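Local coordinates for GXWXG domain-containing protein (Thermomonospora curvata, PDB 4MVE), which is of unknown function, a single-chain protein built on a curved antiparallel beta sheet that combines a GXWXG region with a DUF4334 region, at residues Glu26-Met40 / Leu98-Ala110. Sequence-based numbering, arbitrary orientation.
Sequences EELYDRLAPVPVDFM and LREVALRGTVSAA
R104, on the type I' turn between strands 96-103 and 106-113, reaches with an extended chain to two acids, E26 and D30, a helical turn apart. Its NH2 forms a salt bridge with E26 OE1 at 2.6 Å, the carboxylate lying over one guanidinium face with the planes 73° apart, while NH1 makes a second, a bent hydrogen bond (145°) to the syn side of D30 OD1 (3.0 Å). E26 OE1 also takes R22 and the hydroxyl of Y144, which meets R104 NH1 as well; an alanine here would probably leave R104 with D30 alone of the two acids, and R22 and the Y144 hydroxyl without this carboxylate. Beside the network L103 CD2 lies 3.8 Å from Y29 CE1, the two side chains crossing at about a right angle; Y29 OH bonds onward to H121 O. Farther along, S108 OG accepts a nearly straight bond from V35 N (2.8 Å) and also pairs with F122 O. V35 O then takes A109 N at 3.0 Å. V37 spreads its methyls, CG1 against L98 CB (3.9 Å) and CG2 against E100 CG. Segment 26-40 thus runs from helix 22-29 past the 96-113 hairpin, its short, weakly bonded strand about 33-34 pairing antiparallel with 118-124, the hairpin's next neighbour.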
ATOM      1  N   GLU A  26     -12.240  -0.931  -5.404  1.00 34.68           N
ATOM      2  CA  GLU A  26     -12.793   0.266  -4.804  1.00 33.68           C
ATOM      3  C   GLU A  26     -14.088  -0.053  -4.069  1.00 38.45           C
ATOM      4  O   GLU A  26     -14.265   0.435  -2.951  1.00 36.54           O
ATOM      5  CB  GLU A  26     -13.022   1.331  -5.873  1.00 35.88           C
ATOM      6  CG  GLU A  26     -13.721   2.575  -5.365  1.00 47.50           C
ATOM      7  CD  GLU A  26     -13.336   3.800  -6.160  1.00 63.05           C
ATOM      8  OE1 GLU A  26     -12.186   4.271  -5.999  1.00 37.56           O
ATOM      9  OE2 GLU A  26     -14.140   4.214  -7.025  1.00 53.16           O
ATOM     10  N   GLU A  27     -14.990  -0.864  -4.683  1.00 38.57           N
ATOM     11  CA  GLU A  27     -16.258  -1.256  -4.039  1.00 41.34           C
ATOM     12  C   GLU A  27     -15.962  -1.996  -2.735  1.00 41.94           C
ATOM     13  O   GLU A  27     -16.576  -1.728  -1.706  1.00 42.60           O
ATOM     14  CB  GLU A  27     -17.133  -2.151  -4.955  1.00 45.78           C
ATOM     15  CG  GLU A  27     -17.777  -1.454  -6.141  1.00 63.04           C
ATOM     16  CD  GLU A  27     -18.090  -2.327  -7.350  1.00 93.28           C
ATOM     17  OE1 GLU A  27     -17.978  -3.572  -7.253  1.00104.31           O
ATOM     18  OE2 GLU A  27     -18.444  -1.753  -8.407  1.00 78.16           O
ATOM     19  N   LEU A  28     -14.983  -2.884  -2.776  1.00 35.09           N
ATOM     20  CA  LEU A  28     -14.627  -3.667  -1.605  1.00 35.36           C
ATOM     21  C   LEU A  28     -13.884  -2.807  -0.554  1.00 37.65           C
ATOM     22  O   LEU A  28     -14.195  -2.895   0.638  1.00 37.58           O
ATOM     23  CB  LEU A  28     -13.814  -4.908  -2.019  1.00 34.17           C
ATOM     24  CG  LEU A  28     -14.622  -5.990  -2.811  1.00 39.53           C
ATOM     25  CD1 LEU A  28     -13.690  -6.989  -3.510  1.00 37.52           C
ATOM     26  CD2 LEU A  28     -15.570  -6.764  -1.898  1.00 44.09           C
ATOM     27  N   TYR A  29     -12.980  -1.923  -1.004  1.00 32.71           N
ATOM     28  CA  TYR A  29     -12.239  -1.021  -0.142  1.00 30.71           C
ATOM     29  C   TYR A  29     -13.158  -0.110   0.681  1.00 36.54           C
ATOM     30  O   TYR A  29     -12.938   0.046   1.890  1.00 37.17           O
ATOM     31  CB  TYR A  29     -11.293  -0.190  -1.003  1.00 31.53           C
ATOM     32  CG  TYR A  29     -10.426   0.795  -0.241  1.00 29.62           C
ATOM     33  CD1 TYR A  29     -10.833   2.111  -0.058  1.00 31.43           C
ATOM     34  CD2 TYR A  29      -9.155   0.436   0.203  1.00 28.20           C
ATOM     35  CE1 TYR A  29     -10.022   3.033   0.611  1.00 31.42           C
ATOM     36  CE2 TYR A  29      -8.312   1.362   0.816  1.00 27.39           C
ATOM     37  CZ  TYR A  29      -8.768   2.649   1.050  1.00 31.33           C
ATOM     38  OH  TYR A  29      -7.946   3.551   1.666  1.00 32.50           O
ATOM     39  N   ASP A  30     -14.176   0.487   0.039  1.00 34.95           N
ATOM     40  CA  ASP A  30     -15.109   1.413   0.696  1.00 37.40           C
ATOM     41  C   ASP A  30     -15.885   0.769   1.866  1.00 42.93           C
ATOM     42  O   ASP A  30     -16.414   1.492   2.689  1.00 43.25           O
ATOM     43  CB  ASP A  30     -16.088   2.020  -0.318  1.00 41.22           C
ATOM     44  CG  ASP A  30     -15.443   3.014  -1.286  1.00 48.64           C
ATOM     45  OD1 ASP A  30     -14.310   3.490  -0.997  1.00 45.76           O
ATOM     46  OD2 ASP A  30     -16.080   3.341  -2.311  1.00 50.65           O
ATOM     47  N   ARG A  31     -15.895  -0.570   1.965  1.00 40.94           N
ATOM     48  CA  ARG A  31     -16.584  -1.309   3.023  1.00 42.43           C
ATOM     49  C   ARG A  31     -15.603  -1.706   4.145  1.00 45.29           C
ATOM     50  O   ARG A  31     -16.020  -2.271   5.157  1.00 47.03           O
ATOM     51  CB  ARG A  31     -17.279  -2.547   2.420  1.00 45.01           C
ATOM     52  CG  ARG A  31     -18.590  -2.178   1.726  1.00 58.76           C
ATOM     53  CD  ARG A  31     -18.978  -3.084   0.576  1.00 65.41           C
ATOM     54  NE  ARG A  31     -19.234  -4.453   1.012  1.00 74.16           N
ATOM     55  CZ  ARG A  31     -19.198  -5.508   0.206  1.00 86.16           C
ATOM     56  NH1 ARG A  31     -19.419  -6.725   0.687  1.00 60.09           N
ATOM     57  NH2 ARG A  31     -18.930  -5.356  -1.088  1.00 75.49           N
ATOM     58  N   LEU A  32     -14.320  -1.360   3.991  1.00 38.44           N
ATOM     59  CA  LEU A  32     -13.300  -1.701   4.971  1.00 36.91           C
ATOM     60  C   LEU A  32     -13.186  -0.691   6.086  1.00 38.98           C
ATOM     61  O   LEU A  32     -13.509   0.492   5.937  1.00 37.03           O
ATOM     62  CB  LEU A  32     -11.919  -1.903   4.320  1.00 34.86           C
ATOM     63  CG  LEU A  32     -11.797  -3.006   3.236  1.00 37.39           C
ATOM     64  CD1 LEU A  32     -10.402  -3.004   2.658  1.00 33.73           C
ATOM     65  CD2 LEU A  32     -12.158  -4.413   3.782  1.00 36.06           C
ATOM     66  N   ALA A  33     -12.714  -1.195   7.227  1.00 36.50           N
ATOM     67  CA  ALA A  33     -12.514  -0.433   8.443  1.00 36.60           C
ATOM     68  C   ALA A  33     -11.191   0.348   8.404  1.00 40.11           C
ATOM     69  O   ALA A  33     -10.188  -0.167   7.909  1.00 36.99           O
ATOM     70  CB  ALA A  33     -12.534  -1.373   9.650  1.00 37.84           C
ATOM     71  N   PRO A  34     -11.157   1.576   8.983  1.00 39.25           N
ATOM     72  CA  PRO A  34      -9.873   2.295   9.096  1.00 36.71           C
ATOM     73  C   PRO A  34      -8.937   1.619  10.113  1.00 40.60           C
ATOM     74  O   PRO A  34      -9.387   0.802  10.930  1.00 40.58           O
ATOM     75  CB  PRO A  34     -10.272   3.694   9.571  1.00 39.08           C
ATOM     76  CG  PRO A  34     -11.616   3.553  10.175  1.00 45.99           C
ATOM     77  CD  PRO A  34     -12.260   2.301   9.653  1.00 42.41           C
ATOM     78  N   VAL A  35      -7.637   1.957  10.064  1.00 35.43           N
ATOM     79  CA  VAL A  35      -6.629   1.403  10.971  1.00 34.01           C
ATOM     80  C   VAL A  35      -5.910   2.544  11.673  1.00 35.73           C
ATOM     81  O   VAL A  35      -5.673   3.571  11.029  1.00 33.42           O
ATOM     82  CB  VAL A  35      -5.604   0.434  10.291  1.00 35.72           C
ATOM     83  CG1 VAL A  35      -6.278  -0.832   9.801  1.00 35.89           C
ATOM     84  CG2 VAL A  35      -4.800   1.087   9.168  1.00 33.28           C
ATOM     85  N   PRO A  36      -5.498   2.385  12.956  1.00 33.19           N
ATOM     86  CA  PRO A  36      -4.693   3.442  13.586  1.00 33.46           C
ATOM     87  C   PRO A  36      -3.252   3.401  13.043  1.00 36.98           C
ATOM     88  O   PRO A  36      -2.844   2.386  12.460  1.00 35.36           O
ATOM     89  CB  PRO A  36      -4.760   3.093  15.078  1.00 37.08           C
ATOM     90  CG  PRO A  36      -4.988   1.650  15.136  1.00 40.09           C
ATOM     91  CD  PRO A  36      -5.692   1.235  13.872  1.00 35.18           C
ATOM     92  N   VAL A  37      -2.489   4.507  13.237  1.00 33.69           N
ATOM     93  CA  VAL A  37      -1.109   4.680  12.773  1.00 32.83           C
ATOM     94  C   VAL A  37      -0.166   3.547  13.284  1.00 36.96           C
ATOM     95  O   VAL A  37       0.568   2.983  12.459  1.00 35.39           O
ATOM     96  CB  VAL A  37      -0.589   6.102  13.149  1.00 38.08           C
ATOM     97  CG1 VAL A  37       0.936   6.211  13.106  1.00 37.90           C
ATOM     98  CG2 VAL A  37      -1.228   7.161  12.249  1.00 37.18           C
ATOM     99  N   ASP A  38      -0.214   3.187  14.606  1.00 34.33           N
ATOM    100  CA  ASP A  38       0.714   2.176  15.162  1.00 34.85           C
ATOM    101  C   ASP A  38       0.472   0.745  14.608  1.00 37.81           C
ATOM    102  O   ASP A  38       1.416  -0.047  14.544  1.00 37.34           O
ATOM    103  CB  ASP A  38       0.748   2.211  16.695  1.00 39.49           C
ATOM    104  CG  ASP A  38       1.531   3.409  17.269  1.00 53.09           C
ATOM    105  OD1 ASP A  38       1.937   4.318  16.469  1.00 50.22           O
ATOM    106  OD2 ASP A  38       1.705   3.465  18.506  1.00 64.22           O
ATOM    107  N   PHE A  39      -0.728   0.468  14.058  1.00 35.82           N
ATOM    108  CA  PHE A  39      -1.062  -0.825  13.438  1.00 35.81           C
ATOM    109  C   PHE A  39      -0.142  -1.107  12.232  1.00 36.82           C
ATOM    110  O   PHE A  39       0.113  -2.268  11.902  1.00 38.22           O
ATOM    111  CB  PHE A  39      -2.531  -0.799  12.972  1.00 37.60           C
ATOM    112  CG  PHE A  39      -3.035  -2.029  12.243  1.00 38.60           C
ATOM    113  CD1 PHE A  39      -3.685  -3.049  12.933  1.00 42.51           C
ATOM    114  CD2 PHE A  39      -2.944  -2.123  10.855  1.00 37.06           C
ATOM    115  CE1 PHE A  39      -4.166  -4.177  12.249  1.00 43.52           C
ATOM    116  CE2 PHE A  39      -3.436  -3.237  10.180  1.00 39.08           C
ATOM    117  CZ  PHE A  39      -4.042  -4.258  10.875  1.00 38.70           C
HETATM  118  N   MSE A  40       0.320  -0.040  11.560  1.00 29.09           N
HETATM  119  CA  MSE A  40       1.171  -0.157  10.397  1.00 27.63           C
HETATM  120  C   MSE A  40       2.632  -0.421  10.731  1.00 33.22           C
HETATM  121  O   MSE A  40       3.376  -0.769   9.812  1.00 32.87           O
HETATM  122  CB  MSE A  40       1.083   1.116   9.522  1.00 28.22           C
HETATM  123  CG  MSE A  40      -0.310   1.403   8.969  1.00 31.82           C
HETATM  124 SE   MSE A  40      -1.090  -0.070   7.960  0.96 35.25          SE
HETATM  125  CE  MSE A  40       0.418  -0.496   6.652  1.00 30.72           C
ATOM    126  N   LEU A  98       3.829   8.681   8.475  1.00 28.46           N
ATOM    127  CA  LEU A  98       2.425   8.308   8.664  1.00 28.82           C
ATOM    128  C   LEU A  98       1.648   9.388   9.370  1.00 34.47           C
ATOM    129  O   LEU A  98       2.131   9.978  10.348  1.00 32.67           O
ATOM    130  CB  LEU A  98       2.317   7.034   9.503  1.00 29.19           C
ATOM    131  CG  LEU A  98       2.759   5.706   8.843  1.00 33.70           C
ATOM    132  CD1 LEU A  98       3.058   4.659   9.913  1.00 34.46           C
ATOM    133  CD2 LEU A  98       1.684   5.173   7.893  1.00 34.04           C
ATOM    134  N   ARG A  99       0.444   9.645   8.867  1.00 29.13           N
ATOM    135  CA  ARG A  99      -0.505  10.596   9.473  1.00 29.26           C
ATOM    136  C   ARG A  99      -1.913  10.024   9.332  1.00 34.27           C
ATOM    137  O   ARG A  99      -2.105   9.046   8.582  1.00 35.51           O
ATOM    138  CB  ARG A  99      -0.421  11.977   8.805  1.00 23.21           C
ATOM    139  CG  ARG A  99       0.941  12.705   8.934  1.00 26.49           C
ATOM    140  CD  ARG A  99       1.221  13.046  10.413  1.00 30.91           C
ATOM    141  NE  ARG A  99       2.379  13.913  10.607  1.00 27.18           N
ATOM    142  CZ  ARG A  99       3.619  13.492  10.847  1.00 44.45           C
ATOM    143  NH1 ARG A  99       3.908  12.196  10.819  1.00 28.24           N
ATOM    144  NH2 ARG A  99       4.591  14.365  11.061  1.00 36.03           N
ATOM    145  N   GLU A 100      -2.885  10.593  10.052  1.00 28.43           N
ATOM    146  CA  GLU A 100      -4.282  10.194   9.888  1.00 28.43           C
ATOM    147  C   GLU A 100      -4.890  11.168   8.902  1.00 31.00           C
ATOM    148  O   GLU A 100      -4.859  12.369   9.158  1.00 30.11           O
ATOM    149  CB  GLU A 100      -5.036  10.187  11.217  1.00 30.79           C
ATOM    150  CG  GLU A 100      -4.567   9.088  12.156  1.00 46.58           C
ATOM    151  CD  GLU A 100      -5.300   9.132  13.479  1.00 81.00           C
ATOM    152  OE1 GLU A 100      -4.986  10.024  14.302  1.00 78.02           O
ATOM    153  OE2 GLU A 100      -6.207   8.291  13.682  1.00 83.12           O
ATOM    154  N   VAL A 101      -5.348  10.660   7.744  1.00 26.30           N
ATOM    155  CA  VAL A 101      -5.885  11.447   6.623  1.00 25.36           C
ATOM    156  C   VAL A 101      -7.250  10.885   6.193  1.00 31.42           C
ATOM    157  O   VAL A 101      -7.429   9.680   6.265  1.00 28.36           O
ATOM    158  CB  VAL A 101      -4.890  11.441   5.420  1.00 27.00           C
ATOM    159  CG1 VAL A 101      -5.309  12.452   4.331  1.00 26.93           C
ATOM    160  CG2 VAL A 101      -3.433  11.713   5.869  1.00 25.31           C
ATOM    161  N   ALA A 102      -8.217  11.765   5.796  1.00 30.00           N
ATOM    162  CA  ALA A 102      -9.530  11.322   5.308  1.00 30.84           C
ATOM    163  C   ALA A 102      -9.481  10.985   3.821  1.00 35.69           C
ATOM    164  O   ALA A 102      -8.800  11.655   3.045  1.00 33.37           O
ATOM    165  CB  ALA A 102     -10.590  12.392   5.533  1.00 31.58           C
ATOM    166  N   LEU A 103     -10.255   9.969   3.435  1.00 33.27           N
ATOM    167  CA  LEU A 103     -10.492   9.586   2.063  1.00 32.92           C
ATOM    168  C   LEU A 103     -11.918   9.125   1.996  1.00 41.34           C
ATOM    169  O   LEU A 103     -12.266   8.142   2.660  1.00 43.36           O
ATOM    170  CB  LEU A 103      -9.522   8.519   1.536  1.00 31.71           C
ATOM    171  CG  LEU A 103      -9.893   7.976   0.109  1.00 34.54           C
ATOM    172  CD1 LEU A 103      -9.513   8.986  -0.994  1.00 32.55           C
ATOM    173  CD2 LEU A 103      -9.254   6.632  -0.155  1.00 30.12           C
ATOM    174  N   ARG A 104     -12.767   9.864   1.238  1.00 39.55           N
ATOM    175  CA  ARG A 104     -14.198   9.576   1.067  1.00 40.84           C
ATOM    176  C   ARG A 104     -14.930   9.573   2.409  1.00 46.47           C
ATOM    177  O   ARG A 104     -15.737   8.687   2.680  1.00 48.02           O
ATOM    178  CB  ARG A 104     -14.394   8.229   0.360  1.00 38.15           C
ATOM    179  CG  ARG A 104     -13.751   8.197  -0.980  1.00 38.67           C
ATOM    180  CD  ARG A 104     -13.737   6.812  -1.542  1.00 39.90           C
ATOM    181  NE  ARG A 104     -12.998   6.877  -2.777  1.00 43.32           N
ATOM    182  CZ  ARG A 104     -12.212   5.929  -3.252  1.00 58.92           C
ATOM    183  NH1 ARG A 104     -12.135   4.745  -2.641  1.00 41.53           N
ATOM    184  NH2 ARG A 104     -11.526   6.135  -4.367  1.00 41.01           N
ATOM    185  N   GLY A 105     -14.591  10.530   3.253  1.00 44.11           N
ATOM    186  CA  GLY A 105     -15.183  10.666   4.578  1.00 45.27           C
ATOM    187  C   GLY A 105     -14.650   9.728   5.644  1.00 49.19           C
ATOM    188  O   GLY A 105     -15.129   9.771   6.777  1.00 50.95           O
ATOM    189  N   THR A 106     -13.679   8.846   5.305  1.00 43.76           N
ATOM    190  CA  THR A 106     -13.136   7.939   6.309  1.00 41.78           C
ATOM    191  C   THR A 106     -11.710   8.320   6.573  1.00 39.07           C
ATOM    192  O   THR A 106     -10.908   8.395   5.648  1.00 34.98           O
ATOM    193  CB  THR A 106     -13.277   6.473   5.908  1.00 50.26           C
ATOM    194  OG1 THR A 106     -14.660   6.163   5.751  1.00 56.41           O
ATOM    195  CG2 THR A 106     -12.630   5.514   6.924  1.00 46.00           C
ATOM    196  N   VAL A 107     -11.419   8.567   7.846  1.00 35.02           N
ATOM    197  CA  VAL A 107     -10.111   8.911   8.382  1.00 33.35           C
ATOM    198  C   VAL A 107      -9.414   7.608   8.790  1.00 35.27           C
ATOM    199  O   VAL A 107      -9.961   6.845   9.541  1.00 36.43           O
ATOM    200  CB  VAL A 107     -10.264   9.901   9.582  1.00 37.99           C
ATOM    201  CG1 VAL A 107      -8.943  10.069  10.337  1.00 36.79           C
ATOM    202  CG2 VAL A 107     -10.811  11.265   9.121  1.00 37.26           C
ATOM    203  N   SER A 108      -8.218   7.367   8.283  1.00 31.44           N
ATOM    204  CA  SER A 108      -7.406   6.198   8.590  1.00 30.29           C
ATOM    205  C   SER A 108      -5.940   6.555   8.486  1.00 33.48           C
ATOM    206  O   SER A 108      -5.596   7.645   8.010  1.00 33.23           O
ATOM    207  CB  SER A 108      -7.722   5.066   7.614  1.00 31.78           C
ATOM    208  OG  SER A 108      -7.144   3.849   8.074  1.00 32.05           O
ATOM    209  N   ALA A 109      -5.071   5.644   8.927  1.00 29.76           N
ATOM    210  CA  ALA A 109      -3.639   5.811   8.746  1.00 28.20           C
ATOM    211  C   ALA A 109      -3.332   5.887   7.248  1.00 30.46           C
ATOM    212  O   ALA A 109      -3.898   5.153   6.421  1.00 29.04           O
ATOM    213  CB  ALA A 109      -2.875   4.658   9.382  1.00 29.63           C
ATOM    214  N   ALA A 110      -2.467   6.817   6.908  1.00 27.21           N
ATOM    215  CA  ALA A 110      -2.058   7.034   5.541  1.00 25.70           C
ATOM    216  C   ALA A 110      -0.566   7.261   5.472  1.00 28.13           C
ATOM    217  O   ALA A 110      -0.036   7.928   6.342  1.00 26.06           O
ATOM    218  CB  ALA A 110      -2.804   8.239   4.969  1.00 25.54           C
TER